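Local coordinates for protein AxyAgu115A (Amphibacillus xylanus NBRC 15112, PDB 6NPS) that probably hydrolyses glycosidic bonds as a family GH115 alpha-glucuronidase, consistent with removing glucuronic acid side groups from arabinoglucuronoxylan, at residues A[624-628]-A[629-633]; A[775-778]-A[779-783]. The protein carries 3 engineered substitutions. All coordinates share one frame; numbering follows the deposited sequence.

Interaction 1: residues A[624-628]-A[629-633]; sequences HTIAD and GKFYG
His624 lays one face of its imidazole against the backbone of Gly633, where the chain comes back after leaving its helix. The amide nitrogen of Gly633 sits over that face, offset toward the rim and 3.1 Å from His624 CD2. Gly633 CA adds a CH-pi contact 3.9 Å from the ring centroid, 28° off the normal. With CG beside the backbone N (chi1 -72°), the ring swings out to meet the returning chain. Its NE2 is hydrogen-bonded to Gly635 N, which helps to hold the ring in this rotation. The CB and CD2 of Tyr632 lie near the backbone carbonyl of His624, whose oxygen falls in the plane of the tyrosine ring at its edge.

That same oxygen receives a CA-H...O contact from Gly629, CA to O 3.5 Å. These contacts lie in and just past the last, weakly bonded part of helix 601-629, kinked where the N of Ala627 and Asp628 has no bond to the turn before. Ala627, Asp628 and Gly629 all have positive phi, and the chain turns back through a type I beta turn from Gly629 to Tyr632, with Tyr632 N bonded to Gly629 O at 3.1 Å. Gly629 N and Lys630 N both reach Ile626 O, but weakly, the former at 3.1 Å with an N-H...O angle of 127°. A water gives that carbonyl a closer partner, donating to Ile626 O at 2.6 Å while accepting from Phe631 N.

The CD1 methyl of Ile626 comes up to the edge of the Phe631 ring, 3.4 Å from CD2. Phe631 also meets the ring of Tyr623 with nearly parallel planes, and both Ile626 and Phe631 pack on helix 564-596, against Phe568 and Ala569 respectively.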
loop_
_atom_site.group_PDB
_atom_site.type_symbol
_atom_site.label_atom_id
_atom_site.label_comp_id
_atom_site.label_asym_id
_atom_site.label_seq_id
_atom_site.Cartn_x
_atom_site.Cartn_y
_atom_site.Cartn_z
ATOM N N HIS A 624 6.810 -34.189 -11.393
ATOM C CA HIS A 624 8.175 -34.679 -11.358
ATOM C C HIS A 624 8.271 -36.151 -10.984
ATOM O O HIS A 624 9.344 -36.730 -11.145
ATOM C CB HIS A 624 8.992 -33.837 -10.371
ATOM C CG HIS A 624 9.274 -32.460 -10.875
ATOM N ND1 HIS A 624 9.681 -31.432 -10.055
ATOM C CD2 HIS A 624 9.170 -31.932 -12.117
ATOM C CE1 HIS A 624 9.827 -30.332 -10.776
ATOM N NE2 HIS A 624 9.521 -30.607 -12.028
ATOM N N THR A 625 7.190 -36.775 -10.506
ATOM C CA THR A 625 7.245 -38.186 -10.171
ATOM C C THR A 625 6.389 -39.106 -11.051
ATOM O O THR A 625 6.580 -40.325 -10.988
ATOM C CB THR A 625 6.869 -38.398 -8.695
ATOM O OG1 THR A 625 5.556 -37.912 -8.461
ATOM C CG2 THR A 625 7.827 -37.622 -7.784
ATOM N N ILE A 626 5.469 -38.590 -11.872
ATOM C CA ILE A 626 4.700 -39.512 -12.711
ATOM C C ILE A 626 5.619 -40.263 -13.688
ATOM O O ILE A 626 6.646 -39.741 -14.155
ATOM C CB ILE A 626 3.581 -38.811 -13.496
ATOM C CG1 ILE A 626 4.126 -37.572 -14.177
ATOM C CG2 ILE A 626 2.428 -38.477 -12.597
ATOM C CD1 ILE A 626 3.324 -37.202 -15.354
ATOM N N ALA A 627 5.222 -41.500 -14.000
ATOM C CA ALA A 627 5.891 -42.331 -15.000
ATOM C C ALA A 627 7.384 -42.457 -14.699
ATOM O O ALA A 627 8.226 -42.350 -15.589
ATOM C CB ALA A 627 5.640 -41.789 -16.410
ATOM N N ASP A 628 7.708 -42.658 -13.418
ATOM C CA ASP A 628 9.080 -42.854 -12.945
ATOM C C ASP A 628 9.989 -41.674 -13.303
ATOM O O ASP A 628 11.123 -41.850 -13.743
ATOM C CB ASP A 628 9.663 -44.168 -13.479
ATOM C CG ASP A 628 10.963 -44.573 -12.765
ATOM O OD1 ASP A 628 10.965 -44.627 -11.507
ATOM O OD2 ASP A 628 11.983 -44.829 -13.460
ATOM N N GLY A 629 9.490 -40.457 -13.097
ATOM C CA GLY A 629 10.318 -39.283 -13.311
ATOM C C GLY A 629 10.553 -38.941 -14.765
ATOM O O GLY A 629 11.566 -38.302 -15.098
ATOM N N LYS A 630 9.642 -39.368 -15.650
ATOM C CA LYS A 630 9.709 -39.017 -17.066
ATOM C C LYS A 630 9.841 -37.506 -17.283
ATOM O O LYS A 630 10.545 -37.069 -18.208
ATOM C CB LYS A 630 8.449 -39.557 -17.770
ATOM C CG LYS A 630 8.437 -39.427 -19.291
ATOM C CD LYS A 630 7.053 -39.776 -19.872
ATOM C CE LYS A 630 7.070 -39.961 -21.407
ATOM N NZ LYS A 630 8.414 -39.817 -22.055
ATOM N N PHE A 631 9.170 -36.693 -16.448
ATOM C CA PHE A 631 9.209 -35.234 -16.550
ATOM C C PHE A 631 9.989 -34.582 -15.408
ATOM O O PHE A 631 9.801 -33.391 -15.141
ATOM C CB PHE A 631 7.786 -34.667 -16.605
ATOM C CG PHE A 631 6.937 -35.353 -17.628
ATOM C CD1 PHE A 631 7.144 -35.103 -18.992
ATOM C CD2 PHE A 631 6.001 -36.299 -17.255
ATOM C CE1 PHE A 631 6.391 -35.785 -19.973
ATOM C CE2 PHE A 631 5.246 -36.977 -18.236
ATOM C CZ PHE A 631 5.450 -36.715 -19.589
ATOM N N TYR A 632 10.860 -35.325 -14.745
ATOM C CA TYR A 632 11.561 -34.775 -13.590
ATOM C C TYR A 632 12.307 -33.491 -13.944
ATOM O O TYR A 632 13.070 -33.437 -14.912
ATOM C CB TYR A 632 12.529 -35.804 -13.031
ATOM C CG TYR A 632 13.381 -35.277 -11.899
ATOM C CD1 TYR A 632 14.652 -34.762 -12.145
ATOM C CD2 TYR A 632 12.916 -35.290 -10.582
ATOM C CE1 TYR A 632 15.445 -34.278 -11.119
ATOM C CE2 TYR A 632 13.704 -34.801 -9.541
ATOM C CZ TYR A 632 14.971 -34.302 -9.820
ATOM O OH TYR A 632 15.771 -33.819 -8.807
ATOM N N GLY A 633 12.091 -32.453 -13.141
ATOM C CA GLY A 633 12.768 -31.190 -13.318
ATOM C C GLY A 633 12.103 -30.232 -14.282
ATOM O O GLY A 633 12.416 -29.032 -14.247
HETATM O O HOH W 1 7.743 -37.408 -14.083
#

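Interaction 2: residues A[775-778]-A[779-783]; sequences VNND and FTNYP
Asn777 covers one face of the Phe779 ring two residues further along the chain, and this pair is the tight part of the contact. The asparagine amide lies almost flat over the ring, the two planes 15° apart, with CG displaced toward the rim and ND2 3.6 Å from Phe779 CE1. CB adds a CH-pi contact over the same face, 4.1 Å from the ring centroid. Because CG stands anti to the backbone N (chi1 -163°), OD1 points forward along the chain and accepts a hydrogen bond from Phe779 N at 3.2 Å; the donor approaches from above the carbonyl plane, 40° out of it. One side chain thus both stacks on the ring and holds the amide of the residue that carries it. The backbone oxygen of Asn777 is pressed close to the ring, 3.0 Å from Phe779 CE2, and is buried with no hydrogen-bonding partner in the model. Val775 CG1 also reaches CE2, at 3.9 Å, crossing the phenylalanine at about a right angle.

The other side is much looser. Asp778 is exposed and poorly ordered; its side chain leads away, though CB still touches Phe779 N. Thr780 and Asn781 lie at the surface on the type I beta turn from Phe779 to Tyr782, closed by Tyr782 N to Phe779 O at 3.1 Å.

The whole stretch links strand 766-775 to strand 786-788. Arg748 and the backbone of Phe692 and Asp753 hold its start where it leaves strand 766-775, while Phe779 rests on Pro695 and Val966, and Tyr964 near the C-terminus bonds to Asp778 O.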
loop_
_atom_site.group_PDB
_atom_site.type_symbol
_atom_site.label_atom_id
_atom_site.label_comp_id
_atom_site.label_asym_id
_atom_site.label_seq_id
_atom_site.Cartn_x
_atom_site.Cartn_y
_atom_site.Cartn_z
ATOM N N VAL A 775 -33.898 2.637 -15.942
ATOM C CA VAL A 775 -34.304 2.965 -17.306
ATOM C C VAL A 775 -35.154 1.805 -17.828
ATOM O O VAL A 775 -34.745 0.637 -17.768
ATOM C CB VAL A 775 -33.081 3.236 -18.206
ATOM C CG1 VAL A 775 -33.490 3.244 -19.679
ATOM C CG2 VAL A 775 -32.395 4.567 -17.807
ATOM N N ASN A 776 -36.363 2.109 -18.291
ATOM C CA ASN A 776 -37.265 1.075 -18.769
ATOM C C ASN A 776 -37.682 1.313 -20.215
ATOM O O ASN A 776 -38.567 0.615 -20.722
ATOM C CB ASN A 776 -38.497 1.009 -17.847
ATOM C CG ASN A 776 -39.174 -0.340 -17.861
ATOM O OD1 ASN A 776 -38.529 -1.387 -17.862
ATOM N ND2 ASN A 776 -40.497 -0.319 -17.902
ATOM N N ASN A 777 -37.152 2.361 -20.829
ATOM C CA ASN A 777 -37.206 2.591 -22.255
ATOM C C ASN A 777 -36.363 1.530 -22.937
ATOM O O ASN A 777 -35.164 1.455 -22.682
ATOM C CB ASN A 777 -36.634 3.979 -22.518
ATOM C CG ASN A 777 -36.985 4.511 -23.862
ATOM O OD1 ASN A 777 -37.348 3.746 -24.761
ATOM N ND2 ASN A 777 -36.888 5.830 -24.026
ATOM N N ASP A 778 -36.944 0.711 -23.797
ATOM C CA ASP A 778 -36.075 -0.282 -24.421
ATOM C C ASP A 778 -35.515 0.159 -25.775
ATOM O O ASP A 778 -34.693 -0.566 -26.350
ATOM C CB ASP A 778 -36.786 -1.633 -24.545
ATOM C CG ASP A 778 -35.924 -2.788 -24.022
ATOM O OD1 ASP A 778 -36.441 -3.624 -23.247
ATOM O OD2 ASP A 778 -34.725 -2.852 -24.380
ATOM N N PHE A 779 -35.912 1.332 -26.280
ATOM C CA PHE A 779 -35.227 1.996 -27.393
ATOM C C PHE A 779 -35.433 1.273 -28.728
ATOM O O PHE A 779 -34.584 1.344 -29.623
ATOM C CB PHE A 779 -33.730 2.169 -27.098
ATOM C CG PHE A 779 -33.449 2.932 -25.841
ATOM C CD1 PHE A 779 -33.650 4.304 -25.791
ATOM C CD2 PHE A 779 -32.997 2.281 -24.705
ATOM C CE1 PHE A 779 -33.394 5.012 -24.617
ATOM C CE2 PHE A 779 -32.731 2.977 -23.544
ATOM C CZ PHE A 779 -32.936 4.338 -23.491
ATOM N N THR A 780 -36.570 0.589 -28.865
ATOM C CA THR A 780 -37.004 0.012 -30.133
ATOM C C THR A 780 -36.971 1.017 -31.292
ATOM O O THR A 780 -36.883 0.597 -32.452
ATOM C CB THR A 780 -38.436 -0.560 -29.983
ATOM O OG1 THR A 780 -39.402 0.500 -30.037
ATOM C CG2 THR A 780 -38.619 -1.292 -28.659
ATOM N N ASN A 781 -37.041 2.330 -31.009
ATOM C CA ASN A 781 -37.052 3.391 -32.020
ATOM C C ASN A 781 -35.714 3.573 -32.740
ATOM O O ASN A 781 -35.662 4.314 -33.727
ATOM C CB ASN A 781 -37.468 4.729 -31.387
ATOM C CG ASN A 781 -36.669 5.066 -30.123
ATOM O OD1 ASN A 781 -36.745 4.367 -29.104
ATOM N ND2 ASN A 781 -35.906 6.149 -30.186
ATOM N N TYR A 782 -34.637 2.942 -32.269
ATOM C CA TYR A 782 -33.341 2.909 -32.933
ATOM C C TYR A 782 -33.114 1.549 -33.578
ATOM O O TYR A 782 -33.715 0.550 -33.175
ATOM C CB TYR A 782 -32.202 3.183 -31.945
ATOM C CG TYR A 782 -32.285 4.519 -31.266
ATOM C CD1 TYR A 782 -32.158 5.703 -31.984
ATOM C CD2 TYR A 782 -32.496 4.602 -29.897
ATOM C CE1 TYR A 782 -32.238 6.941 -31.351
ATOM C CE2 TYR A 782 -32.583 5.833 -29.251
ATOM C CZ TYR A 782 -32.445 6.993 -29.978
ATOM O OH TYR A 782 -32.530 8.194 -29.316
ATOM N N PRO A 783 -32.247 1.472 -34.582
ATOM C CA PRO A 783 -31.943 0.173 -35.203
ATOM C C PRO A 783 -31.170 -0.759 -34.272
ATOM O O PRO A 783 -30.557 -0.349 -33.277
ATOM C CB PRO A 783 -31.084 0.552 -36.418
ATOM C CG PRO A 783 -31.265 2.033 -36.597
ATOM C CD PRO A 783 -31.539 2.583 -35.241
#

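In the fold
Interactions 1 and 2 lie far apart on opposite sides of the chain's centre, their own centres about 61 Å from each other and their nearest atoms about 52 Å apart. They follow in series: residues 624-633 run from the last part of helix 601-629 into the following loop, and residues 775-783 come later, in the loop between strand 766-775 and strand 786-788. Interaction 1 is the more central, about 25 Å from the chain's centre against 42 Å for interaction 2. Trp185 and Asn189 of helix 181-190 bond to its Lys630 O and Gly629 O. Each contains a type I turn, begun at Gly629 in the first and at Phe779, four residues past its strand, in the second.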